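Local coordinates for protein putative reductase (Peptoclostridium difficile, PDB 5J6C) that probably uses bound FMN to reduce nitro compounds, possibly including the antibiotic metronidazole, as other FMN-dependent nitroreductases do, at residues F32-R37 against Y186-L191; R37-Y42 against G177-E182; L60-S65 against S121-Y126; Y126-A131 against C172-G177. All blocks are in the same frame, centred on the assembly; numbering follows the deposited sequence.

Contact 1 of 4, residues F32-R37 against Y186-L191; sequences FLKKRR and YNDSDL. With FMN (flavin mononucleotide), chain C.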
# COMPACT_ATOMS: atom_id res chain seq x y z
N PHE A 32 10.10 -8.91 11.39
CA PHE A 32 10.27 -8.72 9.95
C PHE A 32 10.22 -7.24 9.55
O PHE A 32 11.12 -6.73 8.87
CB PHE A 32 9.18 -9.54 9.27
CG PHE A 32 9.21 -9.52 7.78
CD1 PHE A 32 8.28 -8.78 7.07
CD2 PHE A 32 10.11 -10.31 7.10
CE1 PHE A 32 8.28 -8.80 5.67
CE2 PHE A 32 10.12 -10.34 5.72
CZ PHE A 32 9.20 -9.58 5.00
N LEU A 33 9.17 -6.52 10.00
CA LEU A 33 9.00 -5.13 9.57
C LEU A 33 9.99 -4.19 10.25
O LEU A 33 10.37 -3.17 9.66
CB LEU A 33 7.58 -4.65 9.84
CG LEU A 33 6.48 -5.23 8.97
CD1 LEU A 33 5.17 -4.66 9.46
CD2 LEU A 33 6.70 -4.91 7.48
N LYS A 34 10.39 -4.49 11.49
CA LYS A 34 11.39 -3.67 12.16
C LYS A 34 12.73 -3.69 11.42
O LYS A 34 13.49 -2.71 11.49
CB LYS A 34 11.59 -4.14 13.60
CG LYS A 34 10.48 -3.75 14.56
CD LYS A 34 10.85 -4.20 15.97
CE LYS A 34 9.81 -3.81 16.99
NZ LYS A 34 10.15 -4.39 18.32
N LYS A 35 13.04 -4.78 10.72
CA LYS A 35 14.29 -4.90 9.99
C LYS A 35 14.19 -4.40 8.55
O LYS A 35 15.21 -4.39 7.85
CB LYS A 35 14.76 -6.36 9.99
CG LYS A 35 15.28 -6.84 11.34
CD LYS A 35 15.97 -8.21 11.23
CE LYS A 35 14.98 -9.37 11.08
NZ LYS A 35 14.55 -9.64 9.67
N ARG A 36 13.00 -4.01 8.08
CA ARG A 36 12.83 -3.47 6.73
C ARG A 36 13.25 -2.00 6.71
O ARG A 36 12.59 -1.16 7.33
CB ARG A 36 11.37 -3.61 6.26
CG ARG A 36 11.18 -3.13 4.83
CD ARG A 36 9.87 -2.35 4.60
NE ARG A 36 9.73 -1.25 5.55
CZ ARG A 36 10.30 -0.06 5.44
NH1 ARG A 36 11.06 0.24 4.39
NH2 ARG A 36 10.11 0.84 6.40
N ARG A 37 14.33 -1.70 5.99
CA ARG A 37 14.84 -0.34 5.80
C ARG A 37 15.08 -0.11 4.31
O ARG A 37 15.50 -1.03 3.60
CB ARG A 37 16.15 -0.11 6.56
CG ARG A 37 16.08 -0.36 8.06
CD ARG A 37 15.14 0.63 8.74
NE ARG A 37 15.25 1.96 8.13
CZ ARG A 37 16.21 2.84 8.42
NH1 ARG A 37 17.14 2.54 9.32
NH2 ARG A 37 16.23 4.02 7.81
N TYR A 186 14.34 -0.78 13.27
CA TYR A 186 13.44 0.04 14.06
C TYR A 186 13.28 -0.51 15.48
O TYR A 186 13.41 -1.71 15.73
CB TYR A 186 12.07 0.14 13.38
CG TYR A 186 12.02 1.13 12.22
CD1 TYR A 186 12.13 2.50 12.44
CD2 TYR A 186 11.85 0.68 10.91
CE1 TYR A 186 12.08 3.40 11.38
CE2 TYR A 186 11.81 1.56 9.85
CZ TYR A 186 11.93 2.92 10.09
OH TYR A 186 11.88 3.80 9.03
N ASN A 187 12.98 0.40 16.40
CA ASN A 187 12.83 0.17 17.82
C ASN A 187 11.36 0.26 18.21
O ASN A 187 10.59 0.98 17.56
CB ASN A 187 13.58 1.25 18.61
CG ASN A 187 14.45 0.68 19.64
OD1 ASN A 187 15.21 -0.25 19.38
ND2 ASN A 187 14.35 1.22 20.86
N ASP A 188 10.98 -0.42 19.30
CA ASP A 188 9.69 -0.12 19.92
C ASP A 188 9.56 1.37 20.18
O ASP A 188 8.49 1.96 20.01
CB ASP A 188 9.52 -0.89 21.24
CG ASP A 188 8.98 -2.29 21.04
OD1 ASP A 188 8.53 -2.61 19.93
OD2 ASP A 188 9.00 -3.08 22.01
N SER A 189 10.66 2.00 20.59
CA SER A 189 10.65 3.42 20.93
C SER A 189 10.49 4.30 19.69
O SER A 189 10.11 5.46 19.83
CB SER A 189 11.93 3.80 21.66
OG SER A 189 13.02 3.78 20.77
N ASP A 190 10.76 3.77 18.50
CA ASP A 190 10.54 4.54 17.29
C ASP A 190 9.06 4.71 16.95
O ASP A 190 8.72 5.57 16.13
CB ASP A 190 11.25 3.88 16.11
CG ASP A 190 12.76 3.88 16.26
OD1 ASP A 190 13.32 4.92 16.66
OD2 ASP A 190 13.38 2.83 16.00
N LEU A 191 8.18 3.93 17.57
CA LEU A 191 6.78 3.89 17.19
C LEU A 191 6.01 5.12 17.68
O LEU A 191 6.15 5.53 18.84
CB LEU A 191 6.12 2.64 17.75
CG LEU A 191 6.71 1.32 17.28
CD1 LEU A 191 5.98 0.16 17.98
CD2 LEU A 191 6.64 1.20 15.76
N1 FMN C . 13.04 7.29 -1.11
C2 FMN C . 13.81 7.93 -2.07
O2 FMN C . 15.03 7.93 -2.00
N3 FMN C . 13.22 8.58 -3.13
C4 FMN C . 11.84 8.63 -3.24
O4 FMN C . 11.29 9.21 -4.18
C4A FMN C . 11.07 8.01 -2.28
N5 FMN C . 9.70 8.06 -2.41
C5A FMN C . 8.92 7.42 -1.49
C6 FMN C . 7.54 7.48 -1.64
C7 FMN C . 6.73 6.84 -0.73
C7M FMN C . 5.24 6.90 -0.89
C8 FMN C . 7.29 6.16 0.33
C8M FMN C . 6.40 5.47 1.30
C9 FMN C . 8.66 6.10 0.49
C9A FMN C . 9.49 6.73 -0.43
N10 FMN C . 10.87 6.69 -0.29
C10 FMN C . 11.67 7.33 -1.22
C1' FMN C . 11.49 5.95 0.86
C2' FMN C . 11.41 6.76 2.16
O2' FMN C . 12.42 7.75 2.20
C3' FMN C . 11.50 5.82 3.36
O3' FMN C . 10.55 4.79 3.21
C4' FMN C . 11.24 6.54 4.69
O4' FMN C . 12.23 7.54 4.86
C5' FMN C . 11.27 5.56 5.86
O5' FMN C . 12.57 5.01 5.95
P FMN C . 12.80 3.43 5.78
O1P FMN C . 12.04 2.95 4.56
O2P FMN C . 14.27 3.13 5.59
O3P FMN C . 12.25 2.77 7.02
O HOH W 1 8.95 -5.78 21.02
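Asp188 OD1 is gripped by two lysines: Lys34 NZ forms a salt bridge with Asp188 OD1 at 2.9 Å, and Lys57 of the second subunit adds another. The Lys34 ammonium approaches from above the carboxylate plane, 59° out of it. A water closes the pair by donating to Asp188 OD2 and accepting a weak bond from Lys34 NZ. Lys34 reaches this far because its chain is fully extended beyond CG, and on the way it runs past a backbone carbonyl, with Lys34 CD 3.6 Å from Tyr186 O. The backbone of the same lysine ties down the partner loop at Tyr186: Tyr186 N donates to Lys34 O over 2.8 Å, nearly straight at 164°.

The CB of Tyr186 points toward residues 32-37, and its ring meets an arginine there. Arg37 CD lies 3.6 Å from Tyr186 CE2, and the two side chains cross at about a right angle with guanidinium and ring planes 48° apart. Any cation-pi attraction here is long and at most weak. Both arginines turn guanidinium edges to the FMN phosphate. Arg36 NH1 donates to FMN O1P at 2.9 Å, while Arg37 grips FMN O2P twice, from NE at 3.0 Å and from NH2 at 3.1 Å. Arg37 NH1 is occupied separately by the Lys184 carbonyl, which helps to fix the rotation of the group. Tyr186 is itself a residue of the FMN pocket. The turn after helix 30-34, braced by the loop after strand 168-177, thus supplies the arginines of the phosphate site in this flavin pocket.

Contact 2 of 4, residues R37-Y42 against G177-E182; sequences RSIRKY and GYSDEE. With FMN (flavin mononucleotide), chain C.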
# COMPACT_ATOMS: atom_id res chain seq x y z
N ARG A 37 14.33 -1.70 5.99
CA ARG A 37 14.84 -0.34 5.80
C ARG A 37 15.08 -0.11 4.31
O ARG A 37 15.50 -1.03 3.60
CB ARG A 37 16.15 -0.11 6.56
CG ARG A 37 16.08 -0.36 8.06
CD ARG A 37 15.14 0.63 8.74
NE ARG A 37 15.25 1.96 8.13
CZ ARG A 37 16.21 2.84 8.42
NH1 ARG A 37 17.14 2.54 9.32
NH2 ARG A 37 16.23 4.02 7.81
N SER A 38 14.81 1.10 3.84
CA SER A 38 15.03 1.41 2.43
C SER A 38 16.52 1.39 2.10
O SER A 38 17.35 1.95 2.82
CB SER A 38 14.43 2.77 2.06
OG SER A 38 13.02 2.75 2.17
N ILE A 39 16.86 0.77 0.98
CA ILE A 39 18.24 0.58 0.58
C ILE A 39 18.46 1.27 -0.76
O ILE A 39 17.71 1.05 -1.71
CB ILE A 39 18.61 -0.92 0.50
CG1 ILE A 39 18.44 -1.58 1.87
CG2 ILE A 39 20.02 -1.10 -0.06
CD1 ILE A 39 19.36 -1.04 2.94
N ARG A 40 19.48 2.12 -0.82
CA ARG A 40 19.80 2.88 -2.01
C ARG A 40 21.23 2.64 -2.49
O ARG A 40 21.69 3.32 -3.42
CB ARG A 40 19.57 4.37 -1.76
CG ARG A 40 18.20 4.72 -1.12
CD ARG A 40 18.00 6.23 -0.91
NE ARG A 40 16.66 6.53 -0.40
CZ ARG A 40 16.27 6.32 0.86
NH1 ARG A 40 17.12 5.81 1.74
NH2 ARG A 40 15.04 6.62 1.24
N LYS A 41 21.96 1.70 -1.87
CA LYS A 41 23.30 1.32 -2.30
C LYS A 41 23.38 -0.21 -2.35
O LYS A 41 23.07 -0.87 -1.35
CB LYS A 41 24.37 1.90 -1.37
CG LYS A 41 25.81 1.66 -1.83
CD LYS A 41 26.82 2.27 -0.87
CE LYS A 41 28.26 2.06 -1.35
NZ LYS A 41 29.24 2.83 -0.54
N TYR A 42 23.78 -0.76 -3.50
CA TYR A 42 23.63 -2.19 -3.77
C TYR A 42 24.94 -2.84 -4.19
O TYR A 42 25.80 -2.22 -4.82
CB TYR A 42 22.58 -2.46 -4.87
CG TYR A 42 21.29 -1.68 -4.69
CD1 TYR A 42 20.25 -2.19 -3.91
CD2 TYR A 42 21.12 -0.44 -5.29
CE1 TYR A 42 19.07 -1.47 -3.74
CE2 TYR A 42 19.94 0.29 -5.12
CZ TYR A 42 18.92 -0.24 -4.35
OH TYR A 42 17.77 0.49 -4.19
N GLY A 177 17.73 -5.00 -5.03
CA GLY A 177 19.04 -5.60 -5.13
C GLY A 177 19.57 -5.95 -3.76
O GLY A 177 18.93 -5.68 -2.74
N TYR A 178 20.76 -6.56 -3.76
CA TYR A 178 21.42 -6.92 -2.52
C TYR A 178 22.05 -5.68 -1.89
O TYR A 178 22.76 -4.93 -2.57
CB TYR A 178 22.47 -8.00 -2.75
CG TYR A 178 21.85 -9.34 -3.05
CD1 TYR A 178 21.67 -9.78 -4.36
CD2 TYR A 178 21.40 -10.16 -2.02
CE1 TYR A 178 21.07 -11.01 -4.63
CE2 TYR A 178 20.82 -11.38 -2.27
CZ TYR A 178 20.65 -11.80 -3.58
OH TYR A 178 20.06 -13.02 -3.85
N SER A 179 21.79 -5.48 -0.61
CA SER A 179 22.17 -4.24 0.05
C SER A 179 23.69 -4.13 0.20
O SER A 179 24.37 -5.10 0.53
CB SER A 179 21.52 -4.15 1.42
OG SER A 179 22.08 -3.08 2.17
N ASP A 180 24.21 -2.93 -0.03
CA ASP A 180 25.61 -2.63 0.22
C ASP A 180 25.74 -1.46 1.20
O ASP A 180 26.71 -0.70 1.15
CB ASP A 180 26.36 -2.36 -1.08
CG ASP A 180 27.88 -2.40 -0.93
OD1 ASP A 180 28.55 -1.61 -1.63
OD2 ASP A 180 28.41 -3.19 -0.11
N GLU A 181 24.78 -1.33 2.10
CA GLU A 181 24.86 -0.34 3.16
C GLU A 181 24.15 -0.86 4.39
O GLU A 181 23.18 -1.61 4.30
CB GLU A 181 24.28 1.01 2.71
CG GLU A 181 22.85 0.95 2.19
CD GLU A 181 22.34 2.33 1.78
OE1 GLU A 181 23.13 3.30 1.82
OE2 GLU A 181 21.15 2.45 1.44
N GLU A 182 24.66 -0.47 5.55
CA GLU A 182 24.10 -0.96 6.80
C GLU A 182 23.02 0.00 7.27
O GLU A 182 23.14 1.22 7.12
CB GLU A 182 25.17 -1.11 7.87
CG GLU A 182 25.79 0.20 8.33
CD GLU A 182 26.54 0.05 9.63
OE1 GLU A 182 25.99 0.44 10.68
OE2 GLU A 182 27.68 -0.46 9.59
N1 FMN C . 13.04 7.29 -1.11
C2 FMN C . 13.81 7.93 -2.07
O2 FMN C . 15.03 7.93 -2.00
N3 FMN C . 13.22 8.58 -3.13
C4 FMN C . 11.84 8.63 -3.24
O4 FMN C . 11.29 9.21 -4.18
C4A FMN C . 11.07 8.01 -2.28
N5 FMN C . 9.70 8.06 -2.41
C5A FMN C . 8.92 7.42 -1.49
C6 FMN C . 7.54 7.48 -1.64
C7 FMN C . 6.73 6.84 -0.73
C7M FMN C . 5.24 6.90 -0.89
C8 FMN C . 7.29 6.16 0.33
C8M FMN C . 6.40 5.47 1.30
C9 FMN C . 8.66 6.10 0.49
C9A FMN C . 9.49 6.73 -0.43
N10 FMN C . 10.87 6.69 -0.29
C10 FMN C . 11.67 7.33 -1.22
C1' FMN C . 11.49 5.95 0.86
C2' FMN C . 11.41 6.76 2.16
O2' FMN C . 12.42 7.75 2.20
C3' FMN C . 11.50 5.82 3.36
O3' FMN C . 10.55 4.79 3.21
C4' FMN C . 11.24 6.54 4.69
O4' FMN C . 12.23 7.54 4.86
C5' FMN C . 11.27 5.56 5.86
O5' FMN C . 12.57 5.01 5.95
P FMN C . 12.80 3.43 5.78
O1P FMN C . 12.04 2.95 4.56
O2P FMN C . 14.27 3.13 5.59
O3P FMN C . 12.25 2.77 7.02
O HOH W 2 19.72 4.81 1.82
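Tyr42 sets its ring edge against Tyr178 O, which lies near the ring plane, while Gly177 CA comes in obliquely at 3.8 Å from Tyr42 CD1. The Arg40 guanidinium works through its edges: NE donates to FMN O2 at 2.7 Å, NH2 donates to FMN N1 at 3.2 Å, and NH1 donates to a water. That water donates in turn to Glu181 OE2, so Glu181 is a second-shell residue that helps to hold Arg40 against the flavin. A positive charge at N1 and O2 would probably stabilise the reduced flavin.

Glu181 also takes the backbone of the same arginine: Arg40 N donates to Glu181 OE2 over 2.8 Å, practically straight at 178°, and meets it 39° out of the carboxylate plane. Glu181 CG sits in the crowded position between backbone N and carbonyl carbon (chi1 54°), and the chain beyond it is extended, which brings OE2 to Arg40 N. Further along, Asp180 N donates to Lys41 O at 2.7 Å, and Tyr42 CA makes a CA-H...O contact of 3.1 Å with Tyr178 O, consistent with the single beta bridge of Tyr42 and Ser179. Ser179 OG accepts from Glu181 N, an ST turn, while Ile39 CD1 packs 3.5 Å from Ser179 OG.

The crossing lies where strand 168-177 ends. Gly177 is backbone-bonded to Gly137 and Ile39 to Ser138, the side chains of Ser38, Arg40 and Tyr42 touch Cys139 on edge strand 137-142, and Tyr178 OH bonds Glu48, just ahead of helix 49-60.

Contact 3 of 4, residues L60-S65 against S121-Y126; sequences LLAPSS and SIAASY. With FMN (flavin mononucleotide), chain E.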
# COMPACT_ATOMS: atom_id res chain seq x y z
N LEU A 60 1.33 -9.94 -8.08
CA LEU A 60 0.13 -10.37 -8.77
C LEU A 60 -0.97 -10.84 -7.82
O LEU A 60 -2.11 -11.04 -8.27
CB LEU A 60 0.47 -11.49 -9.76
CG LEU A 60 1.29 -11.06 -10.97
CD1 LEU A 60 1.81 -12.30 -11.70
CD2 LEU A 60 0.44 -10.20 -11.91
N LEU A 61 -0.67 -11.04 -6.54
CA LEU A 61 -1.65 -11.47 -5.55
C LEU A 61 -2.22 -10.30 -4.75
O LEU A 61 -2.97 -10.52 -3.79
CB LEU A 61 -1.02 -12.49 -4.59
CG LEU A 61 -0.75 -13.89 -5.16
CD1 LEU A 61 0.29 -14.59 -4.30
CD2 LEU A 61 -2.04 -14.70 -5.19
N ALA A 62 -1.88 -9.08 -5.12
CA ALA A 62 -2.28 -7.92 -4.34
C ALA A 62 -3.79 -7.68 -4.45
O ALA A 62 -4.36 -7.80 -5.55
CB ALA A 62 -1.52 -6.68 -4.79
N PRO A 63 -4.46 -7.34 -3.35
CA PRO A 63 -5.87 -6.97 -3.45
C PRO A 63 -6.01 -5.65 -4.19
O PRO A 63 -5.20 -4.73 -4.03
CB PRO A 63 -6.30 -6.84 -1.98
CG PRO A 63 -5.08 -6.41 -1.28
CD PRO A 63 -3.93 -7.11 -2.00
N SER A 64 -7.05 -5.56 -5.02
CA SER A 64 -7.31 -4.36 -5.79
C SER A 64 -8.79 -4.00 -5.69
O SER A 64 -9.64 -4.86 -5.45
CB SER A 64 -6.89 -4.54 -7.27
OG SER A 64 -7.62 -5.59 -7.87
N SER A 65 -9.09 -2.71 -5.83
CA SER A 65 -10.48 -2.26 -5.82
C SER A 65 -11.29 -3.01 -6.87
O SER A 65 -10.86 -3.13 -8.02
CB SER A 65 -10.54 -0.76 -6.07
OG SER A 65 -11.87 -0.32 -6.22
N SER A 121 -0.25 1.27 -5.09
CA SER A 121 0.52 1.41 -3.87
C SER A 121 0.57 0.09 -3.10
O SER A 121 1.60 -0.25 -2.52
CB SER A 121 -0.08 2.51 -2.99
OG SER A 121 -0.12 3.73 -3.67
N ILE A 122 -0.54 -0.65 -3.10
CA ILE A 122 -0.58 -1.93 -2.41
C ILE A 122 0.33 -2.93 -3.09
O ILE A 122 1.07 -3.67 -2.43
CB ILE A 122 -2.02 -2.45 -2.33
CG1 ILE A 122 -2.87 -1.53 -1.46
CG2 ILE A 122 -2.03 -3.90 -1.84
CD1 ILE A 122 -4.33 -1.62 -1.79
N ALA A 123 0.27 -3.00 -4.43
CA ALA A 123 1.14 -3.92 -5.14
C ALA A 123 2.61 -3.61 -4.89
O ALA A 123 3.42 -4.51 -4.67
CB ALA A 123 0.81 -3.89 -6.63
N ALA A 124 2.97 -2.32 -4.90
CA ALA A 124 4.35 -1.94 -4.64
C ALA A 124 4.78 -2.33 -3.24
O ALA A 124 5.94 -2.70 -3.02
CB ALA A 124 4.52 -0.43 -4.85
N SER A 125 3.87 -2.25 -2.26
CA SER A 125 4.22 -2.65 -0.91
C SER A 125 4.43 -4.16 -0.84
O SER A 125 5.35 -4.63 -0.18
CB SER A 125 3.16 -2.19 0.09
OG SER A 125 2.09 -3.11 0.16
N TYR A 126 3.59 -4.93 -1.55
CA TYR A 126 3.80 -6.37 -1.60
C TYR A 126 5.15 -6.70 -2.23
O TYR A 126 5.85 -7.61 -1.78
CB TYR A 126 2.66 -7.06 -2.36
CG TYR A 126 1.38 -7.31 -1.56
CD1 TYR A 126 1.04 -6.52 -0.46
CD2 TYR A 126 0.51 -8.35 -1.89
CE1 TYR A 126 -0.13 -6.74 0.28
CE2 TYR A 126 -0.67 -8.59 -1.15
CZ TYR A 126 -0.97 -7.77 -0.06
OH TYR A 126 -2.12 -7.99 0.67
N1 FMN E . -14.44 -4.13 -0.65
C2 FMN E . -15.68 -3.64 -0.25
O2 FMN E . -16.57 -4.40 0.08
N3 FMN E . -15.93 -2.28 -0.24
C4 FMN E . -14.95 -1.39 -0.60
O4 FMN E . -15.17 -0.17 -0.57
C4A FMN E . -13.70 -1.88 -0.99
N5 FMN E . -12.73 -0.97 -1.34
C5A FMN E . -11.48 -1.44 -1.72
C6 FMN E . -10.52 -0.50 -2.09
C7 FMN E . -9.25 -0.90 -2.47
C7M FMN E . -8.25 0.16 -2.85
C8 FMN E . -8.94 -2.27 -2.50
C8M FMN E . -7.55 -2.69 -2.90
C9 FMN E . -9.90 -3.22 -2.13
C9A FMN E . -11.19 -2.82 -1.75
N10 FMN E . -12.17 -3.74 -1.37
C10 FMN E . -13.43 -3.26 -1.00
C1' FMN E . -11.92 -5.23 -1.44
C2' FMN E . -12.24 -5.61 -2.93
O2' FMN E . -13.59 -5.93 -3.18
C3' FMN E . -11.44 -6.68 -3.70
O3' FMN E . -12.18 -7.72 -4.36
C4' FMN E . -10.52 -7.47 -2.86
O4' FMN E . -9.51 -6.67 -2.29
C5' FMN E . -9.95 -8.51 -3.84
O5' FMN E . -10.50 -9.74 -3.43
P FMN E . -9.77 -10.42 -2.17
O1P FMN E . -8.57 -11.15 -2.72
O2P FMN E . -9.26 -9.38 -1.20
O3P FMN E . -10.69 -11.39 -1.47
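Tyr126 lays its ring obliquely against Ala62 CA and the Pro63 ring, where the loop after helix 49-60 meets helix 116-133 beside an FMN site shared between the subunits of this nitroreductase dimer. Ala62 CA is 3.6 Å from Tyr126 CE2, and the proline ring crosses the tyrosine at a slant, with Pro63 CD 3.6 Å from Tyr126 CZ. The first torsion of Tyr126 (chi1 -81°) places CG beside its backbone N and brings the ring alongside the loop.

One turn earlier on the helix, Ile122 also crosses Pro63 obliquely and puts CG2 3.7 Å from Pro63 CD. Ala62 CB touches both larger groups, at Ile122 CG2 and Tyr126 CD2, and lies 4.1 Å from Ala123 CB, where small side chains let loop and helix backbones draw close: the CA atoms of Ala62 and Ala123 are 5.3 Å apart. No hydrogen bond joins the two segments; the contact is mainly apolar packing. Nearby, Ile122 O accepts from both Tyr126 N and Ser125 OG, and Ser125 OG also bonds Ser125 OG of the second subunit. Beyond the proline, the isoleucine tip reaches the flavin, with Ile122 CD1 3.6 Å from FMN C8M.

Contact 4 of 4, residues Y126-A131 against C172-G177; sequences YIQLQA and CIISIG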
# COMPACT_ATOMS: atom_id res chain seq x y z
N TYR A 126 3.59 -4.93 -1.55
CA TYR A 126 3.80 -6.37 -1.60
C TYR A 126 5.15 -6.70 -2.23
O TYR A 126 5.85 -7.61 -1.78
CB TYR A 126 2.66 -7.06 -2.36
CG TYR A 126 1.38 -7.31 -1.56
CD1 TYR A 126 1.04 -6.52 -0.46
CD2 TYR A 126 0.51 -8.35 -1.89
CE1 TYR A 126 -0.13 -6.74 0.28
CE2 TYR A 126 -0.67 -8.59 -1.15
CZ TYR A 126 -0.97 -7.77 -0.06
OH TYR A 126 -2.12 -7.99 0.67
N ILE A 127 5.55 -5.93 -3.25
CA ILE A 127 6.85 -6.14 -3.89
C ILE A 127 7.97 -5.92 -2.88
O ILE A 127 8.86 -6.77 -2.71
CB ILE A 127 6.98 -5.24 -5.13
CG1 ILE A 127 6.19 -5.84 -6.30
CG2 ILE A 127 8.45 -5.00 -5.52
CD1 ILE A 127 5.92 -4.88 -7.47
N GLN A 128 7.92 -4.80 -2.16
CA GLN A 128 8.96 -4.48 -1.19
C GLN A 128 9.02 -5.51 -0.06
O GLN A 128 10.11 -5.86 0.40
CB GLN A 128 8.75 -3.08 -0.64
CG GLN A 128 8.95 -2.00 -1.71
CD GLN A 128 9.20 -0.63 -1.09
OE1 GLN A 128 8.26 0.11 -0.80
NE2 GLN A 128 10.48 -0.31 -0.86
N LEU A 129 7.86 -6.00 0.40
CA LEU A 129 7.88 -6.98 1.49
C LEU A 129 8.44 -8.32 1.02
O LEU A 129 9.23 -8.95 1.73
CB LEU A 129 6.47 -7.16 2.07
CG LEU A 129 5.95 -5.97 2.89
CD1 LEU A 129 4.57 -6.23 3.53
CD2 LEU A 129 6.97 -5.60 3.96
N GLN A 130 8.04 -8.77 -0.17
CA GLN A 130 8.58 -10.03 -0.67
C GLN A 130 10.07 -9.92 -0.97
O GLN A 130 10.83 -10.86 -0.69
CB GLN A 130 7.80 -10.49 -1.90
CG GLN A 130 8.33 -11.78 -2.51
CD GLN A 130 8.13 -13.00 -1.61
OE1 GLN A 130 7.08 -13.64 -1.66
NE2 GLN A 130 9.13 -13.32 -0.81
N ALA A 131 10.52 -8.78 -1.50
CA ALA A 131 11.96 -8.56 -1.64
C ALA A 131 12.66 -8.69 -0.30
O ALA A 131 13.71 -9.33 -0.19
CB ALA A 131 12.23 -7.19 -2.25
N CYS A 172 5.23 4.62 -9.32
CA CYS A 172 6.51 4.62 -8.63
C CYS A 172 7.40 3.59 -9.30
O CYS A 172 6.92 2.72 -10.04
CB CYS A 172 6.34 4.30 -7.14
SG CYS A 172 5.67 2.62 -6.85
N ILE A 173 8.70 3.70 -9.04
CA ILE A 173 9.67 2.67 -9.38
C ILE A 173 10.18 2.05 -8.09
O ILE A 173 10.51 2.76 -7.13
CB ILE A 173 10.85 3.26 -10.19
CG1 ILE A 173 10.34 4.19 -11.29
CG2 ILE A 173 11.69 2.13 -10.78
CD1 ILE A 173 11.41 4.62 -12.23
N ILE A 174 10.26 0.72 -8.06
CA ILE A 174 10.89 0.01 -6.95
C ILE A 174 12.24 -0.48 -7.44
O ILE A 174 12.31 -1.33 -8.34
CB ILE A 174 10.05 -1.16 -6.42
CG1 ILE A 174 8.63 -0.72 -6.07
CG2 ILE A 174 10.73 -1.78 -5.19
CD1 ILE A 174 8.55 0.19 -4.86
N SER A 175 13.33 0.05 -6.88
CA SER A 175 14.66 -0.47 -7.15
C SER A 175 14.96 -1.58 -6.16
O SER A 175 14.63 -1.47 -4.98
CB SER A 175 15.73 0.62 -7.04
OG SER A 175 15.91 0.98 -5.69
N ILE A 176 15.58 -2.66 -6.65
CA ILE A 176 15.73 -3.90 -5.89
C ILE A 176 17.16 -4.41 -6.08
O ILE A 176 17.74 -4.27 -7.15
CB ILE A 176 14.71 -4.96 -6.36
CG1 ILE A 176 13.27 -4.40 -6.27
CG2 ILE A 176 14.86 -6.28 -5.58
CD1 ILE A 176 12.21 -5.35 -6.81
N GLY A 177 17.73 -5.00 -5.03
CA GLY A 177 19.04 -5.60 -5.13
C GLY A 177 19.57 -5.95 -3.76
O GLY A 177 18.93 -5.68 -2.74
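Ile127 has CG1 beside its backbone N (chi1 -78°), which leaves CG2 anti to that nitrogen and in contact with the strand. There it meets two isoleucines at once: Ile127 CG2 is 4.0 Å from Ile174 CG2 and also 4.0 Å from Ile176 CD1. The strand side chains reach it by different routes. Ile176 meets Ile127 with its CD1 tip, the two side chains crossing at about a right angle. Ile174 is bent at its second torsion (chi2 -69°), which swings its CD1 to the neighbouring glutamine, so that Ile174 CD1 lies 3.9 Å from Gln128 CG. Ile174 packs along Gln128 from CG to the amide, whose NE2 is hydrogen-bonded to Ser138 OG on strand 137-142.

This is a helix lying on one face of the antiparallel sheet of the nitroreductase fold. The axes of helix 126-131 and strand 172-177 approach to 9.8 Å and run almost parallel, only 6° apart, so successive helix turns meet alternate strand residues. Gln128 pairs with Ile174 (CA atoms 7.6 Å apart) and Ala131 with Ile176 (CA atoms 7.3 Å apart). At the second of these positions the side chains meet at Ala131 CB and Ile176 CG2, 4.3 Å apart. Ile174 and Ile176 share the helix-facing side of the strand, while Ser175 between them instead reaches Tyr42 with its hydroxyl. The strand is bonded to 102-109 through Ile174 with Ile104, and to 137-142 through Ser175 with Cys139. Ile127 also touches Ile55 and Ala59 of helix 49-60.

Contacts 1 and 2 share Arg37 and line one FMN from its phosphate to its flavin ring, their centres 16 Å apart. Contact 3 serves the other FMN of the dimer, whose phosphate and ring are held by arginines of the second subunit; each flavin therefore draws on both chains. Contacts 3 and 4 share Tyr126 on helix 116-133, with centres 12 Å apart, and meet where Ala124 CB lies 3.8 Å from Cys172 SG. Contact 4 joins the rest: Leu33 CD2 of contact 1 packs 3.6 Å from Leu129 CD2, and the Tyr42 hydroxyl of contact 2 probably hydrogen-bonds Ser175. Contacts 2 and 3 lie on opposite sides of the chain's centre.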